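Local coordinates for protein amino acid amide racemase (Ochrobactrum anthropi, PDB 6GIO) that binds pyridoxal-5'-phosphate and is a member of the class-III aminotransferase family of pyridoxal-5'-phosphate-dependent enzymes, at residues Arg131-Ile136 with Ala200-Glu205; Gly163-Pro168 with Glu184-His189; Thr127-Ile132 with His231-Val236; Ile97-Gly102 with His251-Glu256; Tyr169-Arg174 with Gly212-Pro217. All blocks are in the same frame, centred on the assembly; numbering follows the deposited sequence.

Contact 1. Residues Arg131-Ile136 with Ala200-Glu205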
# COMPACT_ATOMS: atom_id res chain seq x y z
N ARG C 131 8.80 23.00 4.51
CA ARG C 131 9.61 22.88 3.31
C ARG C 131 10.42 21.57 3.26
O ARG C 131 10.84 21.03 4.30
CB ARG C 131 10.56 24.06 3.21
CG ARG C 131 9.86 25.40 3.05
CD ARG C 131 10.91 26.49 2.92
NE ARG C 131 10.42 27.84 3.21
CZ ARG C 131 9.96 28.69 2.30
NH1 ARG C 131 9.87 28.35 1.01
NH2 ARG C 131 9.56 29.89 2.70
N ILE C 132 10.60 21.08 2.02
CA ILE C 132 11.28 19.81 1.77
C ILE C 132 12.35 19.96 0.68
O ILE C 132 12.10 20.58 -0.33
CB ILE C 132 10.26 18.70 1.34
CG1 ILE C 132 9.32 18.35 2.50
CG2 ILE C 132 10.99 17.44 0.87
CD1 ILE C 132 9.97 17.78 3.74
N ILE C 133 13.53 19.36 0.88
CA ILE C 133 14.57 19.35 -0.16
C ILE C 133 14.54 17.98 -0.84
O ILE C 133 14.57 16.97 -0.19
CB ILE C 133 15.97 19.71 0.38
CG1 ILE C 133 15.93 21.11 1.01
CG2 ILE C 133 17.03 19.68 -0.73
CD1 ILE C 133 17.01 21.34 2.04
N SER C 134 14.46 18.00 -2.14
CA SER C 134 14.51 16.79 -2.94
C SER C 134 15.41 16.97 -4.21
O SER C 134 15.94 18.05 -4.46
CB SER C 134 13.08 16.47 -3.33
OG SER C 134 13.03 15.30 -4.07
N PHE C 135 15.59 15.91 -4.99
CA PHE C 135 16.43 15.97 -6.19
C PHE C 135 15.65 15.84 -7.48
O PHE C 135 14.73 15.06 -7.55
CB PHE C 135 17.56 14.93 -6.15
CG PHE C 135 18.66 15.36 -5.25
CD1 PHE C 135 19.62 16.25 -5.71
CD2 PHE C 135 18.65 15.03 -3.92
CE1 PHE C 135 20.60 16.74 -4.85
CE2 PHE C 135 19.62 15.53 -3.05
CZ PHE C 135 20.61 16.36 -3.53
N ILE C 136 16.05 16.61 -8.48
CA ILE C 136 15.54 16.44 -9.82
C ILE C 136 15.84 14.99 -10.22
O ILE C 136 17.00 14.50 -10.13
CB ILE C 136 16.15 17.44 -10.83
CG1 ILE C 136 15.73 18.86 -10.50
CG2 ILE C 136 15.69 17.13 -12.27
CD1 ILE C 136 16.57 19.92 -11.15
N ALA C 200 11.86 20.99 6.87
CA ALA C 200 11.66 19.81 7.71
C ALA C 200 12.78 18.77 7.50
O ALA C 200 13.37 18.24 8.45
CB ALA C 200 10.32 19.14 7.39
N ALA C 201 13.02 18.47 6.22
CA ALA C 201 13.81 17.33 5.83
C ALA C 201 14.39 17.46 4.45
O ALA C 201 13.85 18.18 3.60
CB ALA C 201 12.92 16.11 5.86
N VAL C 202 15.47 16.71 4.20
CA VAL C 202 16.04 16.54 2.86
C VAL C 202 15.90 15.08 2.58
O VAL C 202 16.24 14.26 3.45
CB VAL C 202 17.54 16.97 2.74
CG1 VAL C 202 18.38 16.42 3.87
CG2 VAL C 202 18.15 16.59 1.39
N PHE C 203 15.41 14.76 1.36
CA PHE C 203 15.29 13.39 0.92
C PHE C 203 16.36 13.00 -0.06
O PHE C 203 16.50 13.63 -1.13
CB PHE C 203 13.95 13.16 0.25
CG PHE C 203 12.81 12.93 1.21
CD1 PHE C 203 12.29 13.99 1.93
CD2 PHE C 203 12.23 11.66 1.33
CE1 PHE C 203 11.20 13.79 2.80
CE2 PHE C 203 11.16 11.45 2.17
CZ PHE C 203 10.63 12.52 2.91
N ILE C 204 17.06 11.91 0.27
CA ILE C 204 18.28 11.49 -0.45
C ILE C 204 18.15 10.06 -0.93
O ILE C 204 18.00 9.14 -0.09
CB ILE C 204 19.51 11.53 0.47
CG1 ILE C 204 19.85 12.94 0.92
CG2 ILE C 204 20.72 10.90 -0.21
CD1 ILE C 204 20.88 12.98 2.05
N GLU C 205 18.17 9.86 -2.25
CA GLU C 205 18.51 8.56 -2.81
C GLU C 205 20.06 8.44 -2.86
O GLU C 205 20.72 9.27 -3.49
CB GLU C 205 17.98 8.40 -4.25
CG GLU C 205 16.48 8.44 -4.44
CD GLU C 205 16.08 7.98 -5.84
OE1 GLU C 205 15.49 8.73 -6.60
OE2 GLU C 205 16.36 6.85 -6.20
O HOH W 1 15.44 13.23 -3.64
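The central sheet of this class-III aminotransferase fold, seven strands and mostly parallel, brings strands 131-135 and 199-204 together around the pair Ile133 and Val202. The axes of the two strand segments run parallel to within 10° and come as near as 4.7 Å. Three backbone hydrogen bonds join them. Ala200 N donates to Arg131 O at 2.8 Å. Ile133 N donates to Ala201 O at 3.0 Å. Phe203 N donates to Ile133 O at 2.8 Å. Toward Glu205 the direct ladder gives way to a water, which accepts from Phe135 N at 3.0 Å and donates to Phe203 O. Ala201 N is buried and has no partner in the model.

Ile132 and Ala201 share a face of the sheet. Ile132 CD1 touches Ala201 CB there and also reaches Ala200 CB. Ile132 CG2, set anti to the backbone N, meets Phe203 CD1 at 3.8 Å. On the other face, Ile133 CG2 touches Val202 CG2 at 3.9 Å, the two side chains lying aslant. Phe203 O approaches the edge of the Phe135 ring, 3.8 Å from CD2.

Glu205, just past the strand, touches the bound pyridoxal-5'-phosphate. Leu123 of helix 112-127 packs on the face of Ala201 and Phe203. Cys228 of helix 220-229 packs on Ile133 and Val202. Strand 164-167 flanks strand 131-135 on its other edge.

Contact 2. Residues Gly163-Pro168 with Glu184-His189; sequences GVLLLP and ELLDYH
Leu165 lays its CD1 methyl over one face of the His189 imidazole. This is a CH-pi contact: CD1 is 3.8 Å from the centroid of the His189 ring and 19° off the ring normal. The other methyl, Leu165 CD2, reaches back to His189 CB at 3.7 Å. It also meets Leu186 CD1 at 3.9 Å. Leu165 holds CG anti to the backbone N (chi1 178°), which carries both methyls out to the helix. Leu186 CD1 has a second neighbour in Leu167 CD1, 4.0 Å away, and these two side chains cross at about a right angle. Pro168 CD against Leu185 CD2, at 4.0 Å, extends the apolar seam.

The imidazole is held by its own helix. His189 ND1 donates to Leu185 O at 3.1 Å, with the acceptor in the ring plane, which fixes the ring's rotation. Leu185 O takes the helical bond from His189 N as well, from the opposite face of its carbonyl plane.

The helical segment runs back against the strand, 157° between their directions. The unit is the strand-helix half of a beta-alpha-beta crossover from strand 164-167 to strand 199-204. Strand 131-135 lies between these two, and its Ile133 touches both Leu167 and Leu186.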
# COMPACT_ATOMS: atom_id res chain seq x y z
N GLY C 163 6.38 24.13 -1.39
CA GLY C 163 7.49 24.18 -0.45
C GLY C 163 8.64 23.22 -0.77
O GLY C 163 9.59 23.14 0.00
N VAL C 164 8.58 22.54 -1.92
CA VAL C 164 9.66 21.62 -2.35
C VAL C 164 10.72 22.37 -3.16
O VAL C 164 10.44 23.06 -4.16
CB VAL C 164 9.10 20.41 -3.16
CG1 VAL C 164 10.23 19.56 -3.74
CG2 VAL C 164 8.24 19.54 -2.25
N LEU C 165 11.96 22.24 -2.69
CA LEU C 165 13.14 22.73 -3.38
C LEU C 165 13.74 21.55 -4.09
O LEU C 165 14.20 20.62 -3.41
CB LEU C 165 14.15 23.31 -2.37
CG LEU C 165 15.48 23.83 -2.97
CD1 LEU C 165 15.18 24.76 -4.13
CD2 LEU C 165 16.36 24.55 -1.94
N LEU C 166 13.70 21.57 -5.44
CA LEU C 166 14.35 20.56 -6.30
C LEU C 166 15.75 20.96 -6.83
O LEU C 166 15.89 21.96 -7.53
CB LEU C 166 13.47 20.23 -7.49
CG LEU C 166 12.21 19.43 -7.21
CD1 LEU C 166 11.40 19.35 -8.51
CD2 LEU C 166 12.48 18.03 -6.68
N LEU C 167 16.77 20.16 -6.52
CA LEU C 167 18.14 20.45 -6.93
C LEU C 167 18.60 19.43 -7.92
O LEU C 167 18.14 18.29 -7.85
CB LEU C 167 19.06 20.31 -5.72
CG LEU C 167 18.83 21.23 -4.52
CD1 LEU C 167 19.70 20.78 -3.36
CD2 LEU C 167 19.12 22.67 -4.89
N PRO C 168 19.56 19.79 -8.81
CA PRO C 168 20.17 18.78 -9.65
C PRO C 168 20.94 17.75 -8.84
O PRO C 168 21.56 18.07 -7.79
CB PRO C 168 21.11 19.60 -10.56
CG PRO C 168 20.64 21.01 -10.48
CD PRO C 168 20.11 21.14 -9.10
N GLU C 184 26.63 24.85 -3.65
CA GLU C 184 26.63 26.34 -3.75
C GLU C 184 25.19 26.84 -3.97
O GLU C 184 24.78 27.73 -3.30
CB GLU C 184 27.68 26.78 -4.79
CG GLU C 184 27.50 28.18 -5.36
CD GLU C 184 28.68 28.85 -6.07
OE1 GLU C 184 28.60 29.11 -7.27
OE2 GLU C 184 29.64 29.16 -5.41
N LEU C 185 24.48 26.22 -4.91
CA LEU C 185 23.11 26.51 -5.21
C LEU C 185 22.21 26.37 -3.98
O LEU C 185 21.35 27.20 -3.74
CB LEU C 185 22.62 25.61 -6.36
CG LEU C 185 21.22 25.80 -6.90
CD1 LEU C 185 20.94 27.22 -7.35
CD2 LEU C 185 21.03 24.88 -8.09
N LEU C 186 22.41 25.32 -3.19
CA LEU C 186 21.65 25.11 -1.97
C LEU C 186 21.97 26.18 -0.96
O LEU C 186 21.05 26.73 -0.32
CB LEU C 186 21.90 23.75 -1.35
CG LEU C 186 21.19 23.40 -0.05
CD1 LEU C 186 19.68 23.31 -0.26
CD2 LEU C 186 21.75 22.12 0.55
N ASP C 187 23.26 26.46 -0.81
CA ASP C 187 23.69 27.54 0.11
C ASP C 187 23.00 28.85 -0.26
O ASP C 187 22.63 29.63 0.62
CB ASP C 187 25.18 27.80 0.06
CG ASP C 187 26.00 26.68 0.62
OD1 ASP C 187 25.51 25.89 1.48
OD2 ASP C 187 27.18 26.61 0.20
N TYR C 188 22.85 29.09 -1.57
CA TYR C 188 22.22 30.32 -2.07
C TYR C 188 20.75 30.37 -1.74
O TYR C 188 20.25 31.39 -1.28
CB TYR C 188 22.40 30.49 -3.59
CG TYR C 188 22.04 31.88 -4.08
CD1 TYR C 188 22.83 33.00 -3.75
CD2 TYR C 188 20.92 32.07 -4.88
CE1 TYR C 188 22.49 34.27 -4.21
CE2 TYR C 188 20.58 33.32 -5.34
CZ TYR C 188 21.35 34.41 -5.02
OH TYR C 188 20.94 35.64 -5.51
N HIS C 189 20.03 29.28 -2.03
CA HIS C 189 18.64 29.17 -1.60
C HIS C 189 18.50 29.38 -0.06
O HIS C 189 17.67 30.16 0.38
CB HIS C 189 18.06 27.86 -2.06
CG HIS C 189 17.56 27.91 -3.46
ND1 HIS C 189 18.35 27.64 -4.56
CD2 HIS C 189 16.34 28.22 -3.95
CE1 HIS C 189 17.63 27.73 -5.67
NE2 HIS C 189 16.40 28.09 -5.32

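Contact 3. Residues Thr127-Ile132 with His231-Val236; sequences TKRSRI and HGILVV
The Arg129 guanidinium has Gly232 O over one face, while His231 O and Ile233 CG1 lie at its edge, in plane. His231 and Gly232 lie in the turn that ends helix 220-229, a Schellman motif with Gly232, at positive phi, as its C-prime residue.

The grip is end-on, with two nitrogens on one oxygen. Arg129 NH1 and Arg129 NH2 each donate to His231 O at 3.1 Å. The oxygen lies within 4° of the guanidinium plane. NH2 comes in the carbonyl plane, on a lone pair of His231 O; NH1 is tilted 29° from that plane. NH1 also donates to Val199 O, at the start of strand 199-204. The positive group at a helix C-terminus would be expected to suit the partial negative charge there. The arginine chain is extended from CG to NE and spans from the loop after helix 112-127 to the far helix end.

An ST turn shapes the near side. Thr127 OG1 accepts from Arg129 N at 3.1 Å and is also hydrogen-bonded to Leu123 O. Thr127 CG2 is left to meet the start of strand 234-238. It packs on Leu234 CD1 at 3.8 Å, the two side chains lying alongside and pointing opposite ways.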
# COMPACT_ATOMS: atom_id res chain seq x y z
N THR C 127 8.17 18.28 12.98
CA THR C 127 9.16 19.38 12.96
C THR C 127 8.52 20.75 13.02
O THR C 127 9.17 21.74 13.43
CB THR C 127 10.04 19.36 11.69
OG1 THR C 127 9.26 19.56 10.51
CG2 THR C 127 10.85 18.04 11.60
N LYS C 128 7.27 20.82 12.55
CA LYS C 128 6.53 22.07 12.35
C LYS C 128 7.20 22.96 11.31
O LYS C 128 7.10 24.18 11.35
CB LYS C 128 6.31 22.83 13.67
CG LYS C 128 5.51 21.98 14.64
CD LYS C 128 5.53 22.52 16.05
CE LYS C 128 4.68 21.61 16.93
NZ LYS C 128 4.28 22.30 18.18
N ARG C 129 7.89 22.33 10.38
CA ARG C 129 8.45 22.99 9.23
C ARG C 129 7.80 22.41 7.97
O ARG C 129 7.49 21.26 7.91
CB ARG C 129 9.94 22.72 9.22
CG ARG C 129 10.68 23.13 10.49
CD ARG C 129 12.11 22.72 10.31
NE ARG C 129 13.00 23.10 11.39
CZ ARG C 129 14.32 23.13 11.30
NH1 ARG C 129 14.93 22.84 10.14
NH2 ARG C 129 15.03 23.50 12.35
N SER C 130 7.60 23.22 6.95
CA SER C 130 6.77 22.86 5.82
C SER C 130 7.54 22.56 4.55
O SER C 130 7.00 21.97 3.61
CB SER C 130 5.77 24.03 5.56
OG SER C 130 6.49 25.26 5.35
N ARG C 131 8.80 23.00 4.51
CA ARG C 131 9.61 22.88 3.31
C ARG C 131 10.42 21.57 3.26
O ARG C 131 10.84 21.03 4.30
CB ARG C 131 10.56 24.06 3.21
CG ARG C 131 9.86 25.40 3.05
CD ARG C 131 10.91 26.49 2.92
NE ARG C 131 10.42 27.84 3.21
CZ ARG C 131 9.96 28.69 2.30
NH1 ARG C 131 9.87 28.35 1.01
NH2 ARG C 131 9.56 29.89 2.70
N ILE C 132 10.60 21.08 2.02
CA ILE C 132 11.28 19.81 1.77
C ILE C 132 12.35 19.96 0.68
O ILE C 132 12.10 20.58 -0.33
CB ILE C 132 10.26 18.70 1.34
CG1 ILE C 132 9.32 18.35 2.50
CG2 ILE C 132 10.99 17.44 0.87
CD1 ILE C 132 9.97 17.78 3.74
N HIS C 231 21.33 23.04 10.41
CA HIS C 231 20.14 23.86 10.67
C HIS C 231 18.97 23.06 11.19
O HIS C 231 17.83 23.53 11.12
CB HIS C 231 19.71 24.59 9.38
CG HIS C 231 20.78 25.44 8.78
ND1 HIS C 231 21.14 26.66 9.30
CD2 HIS C 231 21.59 25.23 7.71
CE1 HIS C 231 22.12 27.18 8.58
NE2 HIS C 231 22.41 26.33 7.61
N GLY C 232 19.25 21.87 11.73
CA GLY C 232 18.24 21.02 12.28
C GLY C 232 17.38 20.32 11.23
O GLY C 232 16.37 19.73 11.58
N ILE C 233 17.75 20.39 9.95
CA ILE C 233 16.98 19.71 8.90
C ILE C 233 17.24 18.19 9.08
O ILE C 233 18.39 17.73 9.13
CB ILE C 233 17.38 20.16 7.48
CG1 ILE C 233 17.09 21.65 7.29
CG2 ILE C 233 16.62 19.39 6.42
CD1 ILE C 233 17.77 22.36 6.14
N LEU C 234 16.18 17.41 9.17
CA LEU C 234 16.34 15.97 9.29
C LEU C 234 16.73 15.34 7.93
O LEU C 234 16.26 15.78 6.86
CB LEU C 234 15.06 15.35 9.83
CG LEU C 234 14.64 15.82 11.23
CD1 LEU C 234 13.31 15.19 11.65
CD2 LEU C 234 15.73 15.51 12.23
N VAL C 235 17.57 14.31 8.00
CA VAL C 235 18.18 13.71 6.86
C VAL C 235 17.56 12.33 6.64
O VAL C 235 17.59 11.46 7.52
CB VAL C 235 19.70 13.64 7.07
CG1 VAL C 235 20.40 12.99 5.89
CG2 VAL C 235 20.26 15.05 7.33
N VAL C 236 16.93 12.17 5.48
CA VAL C 236 16.13 11.01 5.20
C VAL C 236 16.83 10.31 4.05
O VAL C 236 17.01 10.90 3.01
CB VAL C 236 14.69 11.40 4.73
CG1 VAL C 236 13.85 10.15 4.41
CG2 VAL C 236 13.95 12.28 5.73

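Contact 4. Residues Ile97-Gly102 with His251-Glu256; sequences ITPGNG and HCFQHE
His251 places its ring anti to the carbonyl carbon (chi1 -49°), a turn that carries NE2 across to the backbone of Ile97. Phe253 takes the less common position between backbone N and carbonyl carbon (chi1 69°), and its CZ arrives beside Pro99.

The single hydrogen bond between the segments runs from His251 NE2 to Ile97 O, at 2.9 Å. The oxygen sits at the ring edge, near its plane. The donor, though, stands 45° above the carbonyl plane and uses no lone-pair direction. The Thr98 and His251 side chains cross at about a right angle, with Thr98 OG1 3.5 Å from His251 NE2. The hydroxyl itself is hydrogen-bonded to Leu94 O.

The two segments are loops of the pyridoxal-5'-phosphate-binding fold. Residues 97-102 lead from helix 85-97 to strand 104-109. Residues 251-256 include a 3-10 turn on the way from strand 234-238 to strand 262-265. Val263 of the latter strand touches both Thr98 and Phe253.

Pro99 adds apolar contacts. Its CD is 3.9 Å from His251 CD2, and the same carbon is 4.2 Å from Phe253 CZ. Pro99 CG lies 4.1 Å from Gln254 NE2. The other end of that amide, Gln254 OE1, accepts from His251 N at 3.1 Å. Glu239 receives the next two backbone N-H groups, those of Cys252 and Phe253.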
# COMPACT_ATOMS: atom_id res chain seq x y z
N ILE C 97 19.85 -3.92 12.77
CA ILE C 97 20.72 -3.83 11.60
C ILE C 97 20.96 -2.41 11.06
O ILE C 97 21.75 -2.21 10.14
CB ILE C 97 20.25 -4.74 10.43
CG1 ILE C 97 19.00 -4.22 9.75
CG2 ILE C 97 20.07 -6.16 10.92
CD1 ILE C 97 18.76 -4.82 8.36
N THR C 98 20.25 -1.42 11.57
CA THR C 98 20.39 -0.09 11.03
C THR C 98 21.10 0.73 12.09
O THR C 98 20.62 0.88 13.19
CB THR C 98 19.03 0.53 10.64
OG1 THR C 98 18.30 -0.36 9.77
CG2 THR C 98 19.24 1.86 9.91
N PRO C 99 22.28 1.27 11.77
CA PRO C 99 22.91 2.11 12.80
C PRO C 99 22.06 3.33 13.13
O PRO C 99 21.29 3.82 12.29
CB PRO C 99 24.23 2.53 12.16
CG PRO C 99 23.95 2.51 10.69
CD PRO C 99 22.94 1.40 10.46
N GLY C 100 22.20 3.81 14.34
CA GLY C 100 21.34 4.86 14.83
C GLY C 100 21.63 5.13 16.29
O GLY C 100 22.20 4.30 16.98
N ASN C 101 21.24 6.32 16.73
CA ASN C 101 21.48 6.74 18.13
C ASN C 101 20.15 7.14 18.78
O ASN C 101 19.27 7.56 18.07
CB ASN C 101 22.50 7.87 18.18
CG ASN C 101 23.89 7.39 17.84
OD1 ASN C 101 24.58 8.04 17.07
ND2 ASN C 101 24.29 6.26 18.38
N GLY C 102 20.06 6.99 20.11
CA GLY C 102 18.87 7.33 20.90
C GLY C 102 17.67 6.42 20.68
O GLY C 102 17.78 5.37 20.07
N HIS C 251 23.43 -1.36 3.98
CA HIS C 251 22.73 -0.16 3.50
C HIS C 251 23.58 0.64 2.54
O HIS C 251 24.76 0.92 2.82
CB HIS C 251 22.33 0.73 4.66
CG HIS C 251 21.65 0.01 5.76
ND1 HIS C 251 20.39 -0.54 5.62
CD2 HIS C 251 22.04 -0.25 7.04
CE1 HIS C 251 20.05 -1.13 6.76
NE2 HIS C 251 21.03 -0.97 7.63
N CYS C 252 23.00 1.02 1.40
CA CYS C 252 23.77 1.76 0.43
C CYS C 252 24.33 3.04 1.02
O CYS C 252 25.34 3.50 0.59
CB CYS C 252 22.96 2.09 -0.81
SG CYS C 252 23.95 2.90 -2.10
N PHE C 253 23.66 3.65 1.98
CA PHE C 253 24.19 4.91 2.54
C PHE C 253 25.49 4.72 3.30
O PHE C 253 26.23 5.71 3.55
CB PHE C 253 23.16 5.63 3.41
CG PHE C 253 22.83 4.93 4.70
CD1 PHE C 253 23.62 5.11 5.84
CD2 PHE C 253 21.66 4.17 4.83
CE1 PHE C 253 23.29 4.51 7.03
CE2 PHE C 253 21.30 3.60 6.05
CZ PHE C 253 22.12 3.76 7.14
N GLN C 254 25.80 3.48 3.68
CA GLN C 254 27.05 3.22 4.40
C GLN C 254 28.29 3.38 3.50
O GLN C 254 29.39 3.51 4.01
CB GLN C 254 27.06 1.83 5.07
CG GLN C 254 26.04 1.68 6.16
CD GLN C 254 25.92 0.28 6.73
OE1 GLN C 254 25.62 -0.68 6.02
NE2 GLN C 254 26.04 0.19 8.05
N HIS C 255 28.10 3.37 2.17
CA HIS C 255 29.16 3.71 1.24
C HIS C 255 29.48 5.23 1.28
O HIS C 255 30.53 5.64 0.83
CB HIS C 255 28.75 3.37 -0.21
CG HIS C 255 28.60 1.91 -0.48
ND1 HIS C 255 29.68 1.06 -0.59
CD2 HIS C 255 27.49 1.15 -0.65
CE1 HIS C 255 29.24 -0.16 -0.82
NE2 HIS C 255 27.92 -0.14 -0.86
N GLU C 256 28.54 6.06 1.74
CA GLU C 256 28.56 7.50 1.49
C GLU C 256 28.82 8.32 2.74
O GLU C 256 28.72 9.54 2.68
CB GLU C 256 27.24 7.94 0.86
CG GLU C 256 26.95 7.31 -0.50
CD GLU C 256 27.78 7.91 -1.61
OE1 GLU C 256 28.43 8.97 -1.36
OE2 GLU C 256 27.78 7.32 -2.72

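Contact 5. Residues Tyr169-Arg174 with Gly212-Pro217; sequences YPDPFR and GLVVPP
Tyr169 and Val214 lie side by side, pointing opposite ways, with Tyr169 CD1 4.0 Å from Val214 CG1. The tyrosine holds CG anti to the backbone N (chi1 -163°), and this swings the ring along the 212-217 segment. Val214 O comes obliquely to the ring, 3.6 Å from Tyr169 CE1. Farther out, Tyr169 lies aslant to Pro216, and its OH is 3.3 Å from Pro216 CD. The hydroxyl is hydrogen-bonded to the backbone O of Glu205, a residue of the pyridoxal-5'-phosphate pocket.

Val214 CG1 is the point on which several groups converge. The Asp171 side chain crosses that of Val214 at about a right angle, and Asp171 CA is 3.9 Å from Val214 CG1. Pro172 CD approaches the same methyl obliquely. Pro172 CD also sits 3.4 Å from Val215 O. Two prolines meet beyond: Pro170 CB is 3.7 Å from Pro217 CG. Pro170 O is buried here and has no polar partner in the model.

No hydrogen bond joins the segments, so packing carries the contact. The touching parts run 75° apart. The carboxylate of Asp171 works within its own segment. Asp171 OD1 accepts from Phe173 N at 2.9 Å, met from above the carboxylate plane, and takes a weak bond from Arg174 N.

Both segments are loops that follow strands of the central sheet and lead into helices 179-191 and 220-229. The first is turned by Asp171 in an Asx turn. In the second, Leu213 and Val214 both face Leu208, the pattern of a G1 beta bulge.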
# COMPACT_ATOMS: atom_id res chain seq x y z
N TYR C 169 20.87 16.51 -9.29
CA TYR C 169 21.72 15.47 -8.72
C TYR C 169 23.03 15.40 -9.54
O TYR C 169 23.01 15.16 -10.74
CB TYR C 169 20.96 14.13 -8.68
CG TYR C 169 21.48 13.04 -7.77
CD1 TYR C 169 22.50 12.21 -8.18
CD2 TYR C 169 20.87 12.77 -6.51
CE1 TYR C 169 22.93 11.14 -7.38
CE2 TYR C 169 21.28 11.72 -5.72
CZ TYR C 169 22.33 10.91 -6.15
OH TYR C 169 22.75 9.85 -5.38
N PRO C 170 24.16 15.67 -8.91
CA PRO C 170 25.42 15.69 -9.64
C PRO C 170 25.75 14.35 -10.25
O PRO C 170 25.82 13.34 -9.52
CB PRO C 170 26.47 15.96 -8.56
CG PRO C 170 25.75 16.29 -7.33
CD PRO C 170 24.31 16.01 -7.48
N ASP C 171 26.00 14.37 -11.55
CA ASP C 171 26.08 13.18 -12.36
C ASP C 171 27.48 13.12 -13.02
O ASP C 171 27.74 13.85 -13.96
CB ASP C 171 25.00 13.29 -13.41
CG ASP C 171 25.01 12.14 -14.39
OD1 ASP C 171 25.94 11.27 -14.36
OD2 ASP C 171 24.07 12.11 -15.19
N PRO C 172 28.37 12.24 -12.53
CA PRO C 172 29.69 12.16 -13.14
C PRO C 172 29.72 11.88 -14.66
O PRO C 172 30.64 12.29 -15.30
CB PRO C 172 30.37 11.01 -12.38
CG PRO C 172 29.56 10.82 -11.15
CD PRO C 172 28.17 11.23 -11.48
N PHE C 173 28.72 11.20 -15.21
CA PHE C 173 28.74 10.82 -16.63
C PHE C 173 28.25 11.95 -17.54
O PHE C 173 28.73 12.09 -18.65
CB PHE C 173 27.91 9.55 -16.86
CG PHE C 173 28.05 8.96 -18.26
CD1 PHE C 173 29.25 8.38 -18.66
CD2 PHE C 173 26.98 8.95 -19.14
CE1 PHE C 173 29.37 7.80 -19.91
CE2 PHE C 173 27.09 8.38 -20.40
CZ PHE C 173 28.30 7.80 -20.79
N ARG C 174 27.30 12.78 -17.07
CA ARG C 174 26.86 13.98 -17.79
C ARG C 174 27.03 15.16 -16.87
O ARG C 174 26.06 15.67 -16.35
CB ARG C 174 25.42 13.84 -18.23
CG ARG C 174 25.26 12.67 -19.20
CD ARG C 174 23.97 12.71 -19.96
NE ARG C 174 23.97 11.71 -21.03
CZ ARG C 174 23.78 10.41 -20.85
NH1 ARG C 174 23.61 9.91 -19.65
NH2 ARG C 174 23.78 9.58 -21.90
N GLY C 212 18.51 7.29 -13.43
CA GLY C 212 19.55 6.71 -14.29
C GLY C 212 20.64 5.91 -13.61
O GLY C 212 21.73 5.77 -14.16
N LEU C 213 20.36 5.36 -12.43
CA LEU C 213 21.35 4.64 -11.63
C LEU C 213 22.66 5.42 -11.51
O LEU C 213 23.79 4.93 -11.80
CB LEU C 213 21.52 3.22 -12.19
CG LEU C 213 20.33 2.33 -11.86
CD1 LEU C 213 20.14 1.21 -12.89
CD2 LEU C 213 20.47 1.75 -10.46
N VAL C 214 22.50 6.67 -11.08
CA VAL C 214 23.60 7.58 -10.93
C VAL C 214 24.23 7.50 -9.55
O VAL C 214 23.57 7.79 -8.56
CB VAL C 214 23.13 9.03 -11.20
CG1 VAL C 214 24.26 10.03 -11.01
CG2 VAL C 214 22.57 9.15 -12.60
N VAL C 215 25.49 7.12 -9.47
CA VAL C 215 26.22 7.17 -8.22
C VAL C 215 26.80 8.57 -8.09
O VAL C 215 27.56 9.03 -8.97
CB VAL C 215 27.39 6.18 -8.16
CG1 VAL C 215 28.10 6.24 -6.78
CG2 VAL C 215 26.90 4.76 -8.41
N PRO C 216 26.50 9.25 -6.98
CA PRO C 216 27.03 10.58 -6.86
C PRO C 216 28.56 10.60 -6.79
O PRO C 216 29.16 9.56 -6.46
CB PRO C 216 26.43 11.08 -5.54
CG PRO C 216 26.28 9.85 -4.73
CD PRO C 216 25.86 8.79 -5.74
N PRO C 217 29.18 11.78 -7.05
CA PRO C 217 30.59 12.00 -6.80
C PRO C 217 30.89 11.82 -5.33
O PRO C 217 30.09 12.20 -4.51
CB PRO C 217 30.81 13.48 -7.17
CG PRO C 217 29.54 13.96 -7.79
CD PRO C 217 28.47 13.04 -7.32

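Overall arrangement
Contacts 1, 2 and 3 share one sheet. Strands 234-238, 199-204, 131-135 and 164-167 lie side by side in it. The segments of contacts 1 and 3 overlap at Arg131 and Ile132; the two contact centres are about 9 Å apart, as are those of contacts 1 and 2. Contact 5 adjoins contact 2 in sequence and meets contact 1 where Tyr169 reaches Glu205. Contact 4 stands apart, its centre about 18 Å from that of contact 1, but Glu256 touches Pro216 of contact 5. Its segments lie outermost along the chain and enclose all the others. Contacts 1 to 3 thus join four neighbouring strands of the sheet, and Glu205 of the pyridoxal-5'-phosphate pocket follows one of them.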